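Local coordinates for nine-heme cytochrome c (Desulfovibrio desulfuricans, PDB 1OFW), which carries nine c-type haems in a periplasmic electron-transport chain and may form part of a transmembrane redox complex that feeds electrons into sulfate reduction, at residues N132-Q141 and L158-Q166. Residues are numbered along the deposited sequence; the frame is centred on the assembly and turned at random.
Sequences NITPSMTPEQ and LAAETVLAQ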
ATOM      1  N   ASN A 132       9.354  -7.626   8.321  1.00 18.01           N
ATOM      2  CA  ASN A 132       8.886  -8.954   7.917  1.00 19.25           C
ATOM      3  C   ASN A 132       9.896 -10.056   8.150  1.00 18.15           C
ATOM      4  O   ASN A 132       9.722 -11.149   7.576  1.00 23.34           O
ATOM      5  CB  ASN A 132       8.531  -8.859   6.422  1.00 18.89           C
ATOM      6  CG  ASN A 132       9.697  -8.600   5.497  1.00 21.27           C
ATOM      7  OD1 ASN A 132      10.850  -8.596   5.886  1.00 16.09           O
ATOM      8  ND2 ASN A 132       9.475  -8.375   4.210  1.00 23.12           N
ATOM      9  N   ILE A 133      10.924  -9.864   8.926  1.00 18.97           N
ATOM     10  CA  ILE A 133      11.980 -10.862   9.128  1.00 19.99           C
ATOM     11  C   ILE A 133      11.542 -12.227   9.621  1.00 21.75           C
ATOM     12  O   ILE A 133      10.653 -12.367  10.452  1.00 21.48           O
ATOM     13  CB  ILE A 133      13.029 -10.375  10.174  1.00 20.09           C
ATOM     14  CG1 ILE A 133      14.316 -11.211  10.104  1.00 20.70           C
ATOM     15  CG2 ILE A 133      12.490 -10.365  11.598  1.00 20.45           C
ATOM     16  CD1 ILE A 133      15.086 -11.077   8.825  1.00 19.01           C
ATOM     17  N   THR A 134      12.286 -13.254   9.178  1.00 19.85           N
ATOM     18  CA  THR A 134      12.081 -14.601   9.647  1.00 21.08           C
ATOM     19  C   THR A 134      12.208 -14.711  11.166  1.00 25.53           C
ATOM     20  O   THR A 134      13.081 -14.125  11.793  1.00 23.05           O
ATOM     21  CB  THR A 134      13.029 -15.639   9.020  1.00 22.49           C
ATOM     22  OG1 THR A 134      12.877 -16.889   9.719  1.00 26.11           O
ATOM     23  CG2 THR A 134      14.483 -15.226   9.181  1.00 23.27           C
ATOM     24  N   PRO A 135      11.318 -15.494  11.794  1.00 31.33           N
ATOM     25  CA  PRO A 135      11.461 -15.758  13.230  1.00 30.62           C
ATOM     26  C   PRO A 135      12.758 -16.425  13.594  1.00 26.83           C
ATOM     27  O   PRO A 135      13.156 -16.422  14.752  1.00 33.32           O
ATOM     28  CB  PRO A 135      10.330 -16.753  13.521  1.00 37.03           C
ATOM     29  CG  PRO A 135       9.302 -16.424  12.487  1.00 40.07           C
ATOM     30  CD  PRO A 135      10.104 -16.137  11.241  1.00 35.41           C
ATOM     31  N   SER A 136      13.479 -16.989  12.645  1.00 29.75           N
ATOM     32  CA  SER A 136      14.744 -17.646  12.947  1.00 28.11           C
ATOM     33  C   SER A 136      15.883 -16.719  13.329  1.00 32.85           C
ATOM     34  O   SER A 136      16.871 -17.118  13.962  1.00 31.09           O
ATOM     35  CB  SER A 136      15.155 -18.456  11.704  1.00 32.52           C
ATOM     36  OG  SER A 136      14.128 -19.390  11.408  1.00 34.84           O
ATOM     37  N   MET A 137      15.822 -15.438  12.944  1.00 24.87           N
ATOM     38  CA  MET A 137      16.899 -14.527  13.348  1.00 24.81           C
ATOM     39  C   MET A 137      17.049 -14.478  14.854  1.00 25.87           C
ATOM     40  O   MET A 137      16.043 -14.344  15.544  1.00 24.14           O
ATOM     41  CB  MET A 137      16.582 -13.115  12.821  1.00 22.21           C
ATOM     42  CG  MET A 137      17.648 -12.112  13.234  1.00 21.66           C
ATOM     43  SD  MET A 137      17.218 -10.410  12.891  1.00 22.55           S
ATOM     44  CE  MET A 137      15.909 -10.087  14.031  1.00 19.62           C
ATOM     45  N   THR A 138      18.246 -14.569  15.408  1.00 28.73           N
ATOM     46  CA  THR A 138      18.386 -14.517  16.860  1.00 27.39           C
ATOM     47  C   THR A 138      18.636 -13.104  17.343  1.00 25.84           C
ATOM     48  O   THR A 138      19.024 -12.215  16.585  1.00 23.06           O
ATOM     49  CB  THR A 138      19.620 -15.342  17.318  1.00 26.07           C
ATOM     50  OG1 THR A 138      20.792 -14.735  16.740  1.00 26.16           O
ATOM     51  CG2 THR A 138      19.592 -16.776  16.830  1.00 32.32           C
ATOM     52  N   PRO A 139      18.494 -12.818  18.635  1.00 26.00           N
ATOM     53  CA  PRO A 139      18.901 -11.507  19.148  1.00 23.25           C
ATOM     54  C   PRO A 139      20.368 -11.185  18.945  1.00 22.20           C
ATOM     55  O   PRO A 139      20.737 -10.029  18.737  1.00 22.24           O
ATOM     56  CB  PRO A 139      18.610 -11.622  20.647  1.00 29.43           C
ATOM     57  CG  PRO A 139      17.564 -12.681  20.740  1.00 30.77           C
ATOM     58  CD  PRO A 139      17.906 -13.688  19.661  1.00 29.85           C
ATOM     59  N   GLU A 140      21.259 -12.179  18.972  1.00 24.67           N
ATOM     60  CA  GLU A 140      22.658 -11.924  18.631  1.00 24.31           C
ATOM     61  C   GLU A 140      22.853 -11.480  17.180  1.00 21.22           C
ATOM     62  O   GLU A 140      23.645 -10.560  16.895  1.00 22.17           O
ATOM     63  CB  GLU A 140      23.451 -13.210  18.948  1.00 31.93           C
ATOM     64  CG  GLU A 140      22.981 -13.832  20.271  1.00 39.12           C
ATOM     65  CD  GLU A 140      21.863 -14.846  20.195  1.00 39.86           C
ATOM     66  OE1 GLU A 140      21.997 -15.958  19.625  1.00 68.57           O
ATOM     67  OE2 GLU A 140      20.770 -14.591  20.725  1.00 46.74           O
ATOM     68  N   GLN A 141      22.142 -12.122  16.251  1.00 23.39           N
ATOM     69  CA  GLN A 141      22.179 -11.698  14.847  1.00 24.71           C
ATOM     70  C   GLN A 141      21.651 -10.274  14.683  1.00 20.24           C
ATOM     71  O   GLN A 141      22.184  -9.449  13.958  1.00 19.14           O
ATOM     72  CB  GLN A 141      21.375 -12.690  14.011  1.00 26.95           C
ATOM     73  CG  GLN A 141      22.163 -13.933  13.613  1.00 27.11           C
ATOM     74  CD  GLN A 141      21.265 -15.003  13.016  1.00 25.35           C
ATOM     75  OE1 GLN A 141      20.085 -15.142  13.290  1.00 24.72           O
ATOM     76  NE2 GLN A 141      21.896 -15.785  12.155  1.00 32.61           N
ATOM     77  N   LEU A 158      19.448 -15.311   6.119  1.00 17.97           N
ATOM     78  CA  LEU A 158      18.229 -14.811   6.783  1.00 17.33           C
ATOM     79  C   LEU A 158      17.253 -14.263   5.739  1.00 18.29           C
ATOM     80  O   LEU A 158      16.053 -14.516   5.814  1.00 16.34           O
ATOM     81  CB  LEU A 158      18.565 -13.724   7.798  1.00 18.42           C
ATOM     82  CG  LEU A 158      19.225 -14.193   9.118  1.00 20.03           C
ATOM     83  CD1 LEU A 158      19.690 -12.977   9.895  1.00 24.68           C
ATOM     84  CD2 LEU A 158      18.276 -15.049   9.925  1.00 21.31           C
ATOM     85  N   ALA A 159      17.783 -13.512   4.774  1.00 17.24           N
ATOM     86  CA  ALA A 159      16.935 -12.940   3.737  1.00 16.67           C
ATOM     87  C   ALA A 159      16.284 -14.041   2.914  1.00 19.42           C
ATOM     88  O   ALA A 159      15.094 -14.028   2.591  1.00 17.83           O
ATOM     89  CB  ALA A 159      17.769 -12.034   2.843  1.00 16.57           C
ATOM     90  N   ALA A 160      17.072 -15.064   2.545  1.00 19.09           N
ATOM     91  CA  ALA A 160      16.492 -16.130   1.728  1.00 17.59           C
ATOM     92  C   ALA A 160      15.460 -16.931   2.472  1.00 16.03           C
ATOM     93  O   ALA A 160      14.426 -17.333   1.935  1.00 19.38           O
ATOM     94  CB  ALA A 160      17.615 -17.044   1.249  1.00 22.33           C
ATOM     95  N   GLU A 161      15.699 -17.211   3.737  1.00 17.24           N
ATOM     96  CA  GLU A 161      14.738 -17.940   4.554  1.00 19.41           C
ATOM     97  C   GLU A 161      13.435 -17.164   4.628  1.00 22.39           C
ATOM     98  O   GLU A 161      12.329 -17.672   4.493  1.00 21.68           O
ATOM     99  CB  GLU A 161      15.323 -18.209   5.941  1.00 22.20           C
ATOM    100  CG  GLU A 161      14.314 -18.833   6.875  1.00 24.60           C
ATOM    101  CD  GLU A 161      14.941 -19.204   8.213  1.00 32.18           C
ATOM    102  OE1 GLU A 161      16.111 -18.869   8.464  1.00 38.62           O
ATOM    103  OE2 GLU A 161      14.228 -19.845   9.012  1.00 37.90           O
ATOM    104  N   THR A 162      13.574 -15.859   4.817  1.00 17.58           N
ATOM    105  CA  THR A 162      12.379 -15.011   4.874  1.00 16.87           C
ATOM    106  C   THR A 162      11.626 -15.028   3.573  1.00 18.00           C
ATOM    107  O   THR A 162      10.404 -15.268   3.519  1.00 18.27           O
ATOM    108  CB  THR A 162      12.796 -13.569   5.231  1.00 16.88           C
ATOM    109  OG1 THR A 162      13.451 -13.558   6.486  1.00 16.67           O
ATOM    110  CG2 THR A 162      11.568 -12.664   5.388  1.00 16.83           C
ATOM    111  N   VAL A 163      12.310 -14.761   2.455  1.00 17.47           N
ATOM    112  CA  VAL A 163      11.671 -14.711   1.147  1.00 17.24           C
ATOM    113  C   VAL A 163      10.990 -16.039   0.821  1.00 22.78           C
ATOM    114  O   VAL A 163       9.864 -16.077   0.295  1.00 21.26           O
ATOM    115  CB  VAL A 163      12.635 -14.317   0.019  1.00 18.63           C
ATOM    116  CG1 VAL A 163      12.039 -14.558  -1.345  1.00 22.09           C
ATOM    117  CG2 VAL A 163      12.999 -12.841   0.185  1.00 22.89           C
ATOM    118  N   LEU A 164      11.673 -17.142   1.153  1.00 20.69           N
ATOM    119  CA  LEU A 164      11.109 -18.421   0.716  1.00 25.21           C
ATOM    120  C   LEU A 164       9.890 -18.812   1.514  1.00 25.07           C
ATOM    121  O   LEU A 164       9.073 -19.608   1.014  1.00 27.89           O
ATOM    122  CB  LEU A 164      12.234 -19.461   0.776  1.00 27.80           C
ATOM    123  CG  LEU A 164      13.342 -19.222  -0.269  1.00 28.75           C
ATOM    124  CD1 LEU A 164      14.490 -20.182  -0.010  1.00 33.53           C
ATOM    125  CD2 LEU A 164      12.827 -19.373  -1.699  1.00 32.92           C
ATOM    126  N   ALA A 165       9.703 -18.285   2.711  1.00 24.25           N
ATOM    127  CA  ALA A 165       8.521 -18.608   3.495  1.00 25.12           C
ATOM    128  C   ALA A 165       7.382 -17.594   3.285  1.00 26.28           C
ATOM    129  O   ALA A 165       6.350 -17.743   3.953  1.00 26.76           O
ATOM    130  CB  ALA A 165       8.807 -18.646   4.971  1.00 25.42           C
ATOM    131  N   GLN A 166       7.584 -16.600   2.425  1.00 22.81           N
ATOM    132  CA  GLN A 166       6.541 -15.581   2.277  1.00 20.15           C
ATOM    133  C   GLN A 166       5.364 -16.186   1.525  1.00 22.60           C
ATOM    134  O   GLN A 166       5.524 -16.966   0.589  1.00 28.73           O
ATOM    135  CB  GLN A 166       7.049 -14.359   1.538  1.00 21.61           C
ATOM    136  CG  GLN A 166       7.862 -13.428   2.437  1.00 21.53           C
ATOM    137  CD  GLN A 166       8.578 -12.383   1.602  1.00 20.79           C
ATOM    138  OE1 GLN A 166       8.523 -12.429   0.370  1.00 23.66           O
ATOM    139  NE2 GLN A 166       9.279 -11.521   2.308  1.00 24.12           N
TER
HETATM  140  O   HOH W   1       8.399 -12.200   5.493  1.00 28.19           O
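The hydroxyl of T162 takes part in two hydrogen bonds, one across to T134 and one within its own helix. OG1 accepts from T134 N at 2.9 Å, a bent bond with an N-H...O angle of 139°. It donates in turn to L158 O, one helical turn back. That carbonyl also takes the regular helix bond from T162 N, the two donors reaching it from opposite faces of its plane. A chi1 of -60° sets OG1 beside the backbone N, within reach of the L158 carbonyl, and leaves CG2 against N132 O, 3.2 Å away. A water that donates to N132 O bonds weakly to Q166 NE2, and N132 OD1 accepts from V34 N of strand 33-36.

T134 to M137 form a type I turn, reinforced by an ST turn in which S136 N donates to T134 OG1 at 3.0 Å. The extended side chain of E161 crosses T134; S136 OG donates to its OE2 in the model, though the 2.4 Å length is doubtful. Farther along, L158 pushes CD2 against M137 CA (3.7 Å). The Q141 carboxamide meets the L158 methyls from the opposite direction, its OE1 3.8 Å from CD2. This OE1 accepts from T138 N, and Q141 N donates to OG1 of T138, the N-cap residue of helix 139-147: a capping box. By giving its proton to L158 O, the T162 hydroxyl presents its oxygen as an acceptor, satisfying the backbone N-H of buried T134.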